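PDB 5IWZ: synaptonemal complex protein 2 from Mus musculus, which forms a major part of the axial and lateral elements of synaptonemal complexes in meiotic prophase and is required for chromosome synapsis and for insertion of SYCP3 into the complexes. Local coordinates for residues I309-N312 with T317-F320; V334-E339 with L357-I362. One frame throughout, in Å; residues are numbered along the deposited sequence.

Contact 1 (I309-N312 with T317-F320); sequences IDFN and TLSF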
loop_
_atom_site.group_PDB
_atom_site.type_symbol
_atom_site.label_atom_id
_atom_site.label_comp_id
_atom_site.label_asym_id
_atom_site.label_seq_id
_atom_site.Cartn_x
_atom_site.Cartn_y
_atom_site.Cartn_z
ATOM N N ILE A 309 9.864 -17.445 4.305
ATOM C CA ILE A 309 9.391 -16.513 5.329
ATOM C C ILE A 309 10.324 -15.307 5.316
ATOM O O ILE A 309 11.549 -15.473 5.370
ATOM C CB ILE A 309 9.369 -17.135 6.742
ATOM C CG1 ILE A 309 8.672 -18.496 6.761
ATOM C CG2 ILE A 309 8.740 -16.154 7.763
ATOM C CD1 ILE A 309 7.173 -18.472 6.506
ATOM N N ASP A 310 9.752 -14.099 5.278
ATOM C CA ASP A 310 10.518 -12.860 5.151
ATOM C C ASP A 310 10.470 -12.100 6.464
ATOM O O ASP A 310 9.384 -11.811 6.979
ATOM C CB ASP A 310 9.979 -12.009 4.006
ATOM C CG ASP A 310 10.110 -12.718 2.685
ATOM O OD1 ASP A 310 11.245 -13.133 2.356
ATOM O OD2 ASP A 310 9.075 -12.949 2.027
ATOM N N PHE A 311 11.646 -11.822 7.014
ATOM C CA PHE A 311 11.811 -11.070 8.250
ATOM C C PHE A 311 12.239 -9.667 7.853
ATOM O O PHE A 311 13.349 -9.480 7.352
ATOM C CB PHE A 311 12.858 -11.722 9.153
ATOM C CG PHE A 311 12.431 -13.041 9.748
ATOM C CD1 PHE A 311 12.081 -13.132 11.096
ATOM C CD2 PHE A 311 12.409 -14.195 8.974
ATOM C CE1 PHE A 311 11.698 -14.350 11.659
ATOM C CE2 PHE A 311 12.037 -15.415 9.533
ATOM C CZ PHE A 311 11.684 -15.497 10.870
ATOM N N ASN A 312 11.373 -8.684 8.090
ATOM C CA ASN A 312 11.517 -7.346 7.508
ATOM C C ASN A 312 12.012 -6.364 8.559
ATOM O O ASN A 312 11.238 -5.891 9.391
ATOM C CB ASN A 312 10.187 -6.904 6.915
ATOM C CG ASN A 312 9.726 -7.838 5.815
ATOM O OD1 ASN A 312 10.429 -8.030 4.808
ATOM N ND2 ASN A 312 8.557 -8.454 6.011
ATOM N N THR A 317 8.127 -6.397 10.582
ATOM C CA THR A 317 7.075 -7.365 10.328
ATOM C C THR A 317 7.703 -8.696 9.950
ATOM O O THR A 317 8.867 -8.777 9.544
ATOM C CB THR A 317 6.133 -6.930 9.180
ATOM O OG1 THR A 317 6.868 -6.917 7.945
ATOM C CG2 THR A 317 5.546 -5.540 9.438
ATOM N N LEU A 318 6.907 -9.743 10.048
ATOM C CA LEU A 318 7.230 -11.012 9.416
ATOM C C LEU A 318 6.144 -11.269 8.382
ATOM O O LEU A 318 4.957 -11.088 8.672
ATOM C CB LEU A 318 7.368 -12.130 10.477
ATOM C CG LEU A 318 6.802 -13.556 10.580
ATOM C CD1 LEU A 318 6.326 -14.209 9.319
ATOM C CD2 LEU A 318 7.850 -14.461 11.228
ATOM N N SER A 319 6.542 -11.628 7.165
ATOM C CA SER A 319 5.550 -11.806 6.118
ATOM C C SER A 319 5.874 -13.030 5.285
ATOM O O SER A 319 7.018 -13.505 5.219
ATOM C CB SER A 319 5.417 -10.557 5.206
ATOM O OG SER A 319 6.588 -10.365 4.433
ATOM N N PHE A 320 4.837 -13.542 4.638
ATOM C CA PHE A 320 5.019 -14.738 3.840
ATOM C C PHE A 320 3.783 -14.890 2.981
ATOM O O PHE A 320 2.738 -14.288 3.258
ATOM C CB PHE A 320 5.244 -15.984 4.725
ATOM C CG PHE A 320 4.161 -16.212 5.742
ATOM C CD1 PHE A 320 3.180 -17.158 5.523
ATOM C CD2 PHE A 320 4.115 -15.479 6.913
ATOM C CE1 PHE A 320 2.180 -17.364 6.458
ATOM C CE2 PHE A 320 3.113 -15.680 7.835
ATOM C CZ PHE A 320 2.148 -16.626 7.608
HETATM O O HOH W 1 6.473 -11.879 1.993
#

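Contact 2 (V334-E339 with L357-I362); sequences VTVPEE and LTLKNI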
loop_
_atom_site.group_PDB
_atom_site.type_symbol
_atom_site.label_atom_id
_atom_site.label_comp_id
_atom_site.label_asym_id
_atom_site.label_seq_id
_atom_site.Cartn_x
_atom_site.Cartn_y
_atom_site.Cartn_z
ATOM N N VAL A 334 0.474 -12.870 3.914
ATOM C CA VAL A 334 0.203 -12.715 5.337
ATOM C C VAL A 334 1.304 -11.837 5.913
ATOM O O VAL A 334 2.488 -12.098 5.686
ATOM C CB VAL A 334 0.165 -14.074 6.064
ATOM C CG1 VAL A 334 -0.139 -13.879 7.549
ATOM C CG2 VAL A 334 -0.826 -15.027 5.399
ATOM N N THR A 335 0.921 -10.815 6.669
ATOM C CA THR A 335 1.874 -9.921 7.315
ATOM C C THR A 335 1.564 -9.879 8.799
ATOM O O THR A 335 0.400 -9.720 9.176
ATOM C CB THR A 335 1.793 -8.514 6.714
ATOM O OG1 THR A 335 2.090 -8.598 5.321
ATOM C CG2 THR A 335 2.755 -7.564 7.402
ATOM N N VAL A 336 2.596 -10.023 9.631
ATOM C CA VAL A 336 2.443 -9.945 11.089
ATOM C C VAL A 336 3.260 -8.767 11.591
ATOM O O VAL A 336 4.487 -8.861 11.668
ATOM C CB VAL A 336 2.894 -11.240 11.795
ATOM C CG1 VAL A 336 2.740 -11.118 13.335
ATOM C CG2 VAL A 336 2.145 -12.445 11.248
ATOM N N PRO A 337 2.629 -7.667 11.986
ATOM C CA PRO A 337 3.395 -6.522 12.475
ATOM C C PRO A 337 3.709 -6.664 13.950
ATOM O O PRO A 337 2.998 -7.335 14.703
ATOM C CB PRO A 337 2.459 -5.336 12.212
ATOM C CG PRO A 337 1.108 -5.919 12.279
ATOM C CD PRO A 337 1.201 -7.353 11.813
ATOM N N GLU A 338 4.800 -6.016 14.358
ATOM C CA GLU A 338 5.285 -6.226 15.714
ATOM C C GLU A 338 4.257 -5.805 16.757
ATOM O O GLU A 338 4.176 -6.424 17.823
ATOM C CB GLU A 338 6.634 -5.515 15.921
ATOM C CG GLU A 338 6.654 -4.035 16.062
ATOM C CD GLU A 338 8.019 -3.548 16.585
ATOM O OE1 GLU A 338 8.420 -2.407 16.279
ATOM O OE2 GLU A 338 8.698 -4.319 17.303
ATOM N N GLU A 339 3.423 -4.805 16.454
ATOM C CA GLU A 339 2.430 -4.383 17.428
ATOM C C GLU A 339 1.353 -5.442 17.650
ATOM O O GLU A 339 0.641 -5.372 18.645
ATOM C CB GLU A 339 1.790 -3.058 16.995
ATOM C CG GLU A 339 0.870 -3.183 15.798
ATOM C CD GLU A 339 1.515 -2.746 14.473
ATOM O OE1 GLU A 339 2.771 -2.641 14.384
ATOM O OE2 GLU A 339 0.743 -2.532 13.513
ATOM N N LEU A 357 4.650 -17.524 17.867
ATOM C CA LEU A 357 4.213 -16.137 18.056
ATOM C C LEU A 357 2.837 -16.138 18.694
ATOM O O LEU A 357 1.884 -16.642 18.097
ATOM C CB LEU A 357 4.126 -15.366 16.738
ATOM C CG LEU A 357 5.312 -15.134 15.800
ATOM C CD1 LEU A 357 4.820 -14.397 14.532
ATOM C CD2 LEU A 357 6.399 -14.349 16.512
ATOM N N THR A 358 2.731 -15.577 19.892
ATOM C CA THR A 358 1.436 -15.349 20.520
ATOM C C THR A 358 0.955 -13.969 20.088
ATOM O O THR A 358 1.624 -12.971 20.363
ATOM C CB THR A 358 1.544 -15.442 22.042
ATOM O OG1 THR A 358 1.986 -16.748 22.405
ATOM C CG2 THR A 358 0.197 -15.178 22.716
ATOM N N LEU A 359 -0.178 -13.914 19.397
ATOM C CA LEU A 359 -0.724 -12.647 18.926
ATOM C C LEU A 359 -1.672 -12.029 19.952
ATOM O O LEU A 359 -2.302 -12.729 20.745
ATOM C CB LEU A 359 -1.463 -12.839 17.608
ATOM C CG LEU A 359 -0.676 -13.557 16.503
ATOM C CD1 LEU A 359 -1.564 -13.667 15.282
ATOM C CD2 LEU A 359 0.619 -12.827 16.172
ATOM N N LYS A 360 -1.775 -10.701 19.912
ATOM C CA LYS A 360 -2.630 -9.960 20.827
ATOM C C LYS A 360 -4.109 -10.102 20.497
ATOM O O LYS A 360 -4.942 -9.648 21.290
ATOM C CB LYS A 360 -2.249 -8.473 20.827
ATOM C CG LYS A 360 -0.953 -8.174 21.546
ATOM C CD LYS A 360 -0.550 -6.703 21.460
ATOM C CE LYS A 360 0.822 -6.514 22.084
ATOM N NZ LYS A 360 1.321 -5.105 22.100
ATOM N N ASN A 361 -4.460 -10.703 19.359
ATOM C CA ASN A 361 -5.862 -10.993 19.091
ATOM C C ASN A 361 -5.954 -12.136 18.094
ATOM O O ASN A 361 -4.978 -12.472 17.415
ATOM C CB ASN A 361 -6.613 -9.752 18.581
ATOM C CG ASN A 361 -5.968 -9.130 17.365
ATOM O OD1 ASN A 361 -5.151 -8.209 17.487
ATOM N ND2 ASN A 361 -6.341 -9.615 16.174
ATOM N N ILE A 362 -7.148 -12.739 18.036
ATOM C CA ILE A 362 -7.440 -13.789 17.064
ATOM C C ILE A 362 -7.339 -13.223 15.657
ATOM O O ILE A 362 -7.788 -12.100 15.390
ATOM C CB ILE A 362 -8.846 -14.365 17.313
ATOM C CG1 ILE A 362 -8.979 -14.902 18.741
ATOM C CG2 ILE A 362 -9.194 -15.429 16.287
ATOM C CD1 ILE A 362 -10.420 -15.339 19.091
HETATM O O HOH W 2 3.887 -5.971 20.496
#

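Contact 1 (I309-N312 with T317-F320)
A beta hairpin in the Spt16M-like domain, a member of the PH clan, brings Asp310 opposite Ser319 and Asn312 opposite Thr317 as its two hydrogen-bonded antiparallel pairs. Asp310 N gives its hydrogen to Ser319 O at 2.8 Å, and Ser319 N returns the bond to Asp310 O. At the turn end Asn312 N reaches Thr317 O over 2.9 Å, while the bond back from Thr317 N to Asn312 O is weak.

The face carrying Ile309, Phe311, Leu318 and Phe320 is apolar and packs on Phe375 and Phe377 of strand 372-378. Leu318 sits at a non-hydrogen-bonded position opposite Phe311. Its CD2 lies 3.9 Å from Phe311 CE1, obliquely to the ring, the two side chains running alongside each other, and also comes near Ile309 CG2; CD1 makes the closer contact with that CG2, at 3.5 Å. The other branch of Ile309 carries CD1 to Phe320 CB, 3.6 Å away.

The other face is polar. Asp310 hydrogen-bonds through its carboxylate to Thr283 on the adjacent strand 281-285. Its salt bridge to Arg265 of helix 260-274, and the bond from the backbone N-H of Tyr216 to Asn312 OD1, tie this side of the hairpin to the helical part of the chain. Asn312 ND2 also donates to Thr317 OG1 at 3.0 Å; OG1, set between its own N and carbonyl carbon (chi1 66°), lies 21° out of the amide plane of Asn312. Beside Ser319, a water donates to Asp310 OD2 and lies 2.9 Å from Ser319 OG.

Contact 2 (V334-E339 with L357-I362)
Val336 and Leu357 reach toward each other methyl to methyl, tip to tip, whereas Leu359 comes across the valine at about a right angle. One methyl of Val336 serves both: CG1 lies 4.1 Å from Leu357 CD1 and 3.9 Å from Leu359 CD2. It can do so because CG1 stands anti to the valine's backbone N (chi1 179°), on a CB that already points at the other segment. Both leucines hold CG beside their own N and extend from there, each offering a single methyl. The alpha carbons of Val336 and Leu359 remain 8.9 Å apart, so this is packing between sheets, made by side chains without a direct hydrogen bond.

At the exposed end the partners are a lysine chain and a backbone turn. The chain of Lys360, fully extended beyond CG, runs past the carbonyl of Glu339, with CD 3.3 Å from Glu339 O. This carries Lys360 NZ to a water 3.1 Å away, which in turn donates to Glu338 O at 2.7 Å. The single water thus bridges the lysine ammonium and the short 3-10 segment following the strand.

Strand 333-337 is an outermost strand of the four-stranded antiparallel sheet, and strand 352-359 belongs to the five-stranded one, an arrangement consistent with the PH-like fold assigned to this domain. Around the apolar cluster, Val341 of strand 341-349 touches Val336, Leu373 of strand 372-378 backs Val336 and Leu359, and Phe375 and Phe391, the latter just beyond helix 383-390, lie against Leu357.

In the fold
Contact 1 and contact 2 lie in the same Spt16M-like domain, their centres about 12 Å apart, and meet along the edge between strands 317-321 and 333-337. Probable hydrogen bonds of 2.8 Å run from Val334 N to Phe320 O and from Val336 N to Leu318 O, making the second strand of the hairpin the neighbour of the strand that opens contact 2. Contact 1 is thus pairing within one sheet, and contact 2 the packing of that sheet on the next. Phe375 links their apolar sides, touching Ile309, Leu318 and Phe320 as well as Leu357. Along the chain the two follow in series, contact 1 closing before contact 2 opens.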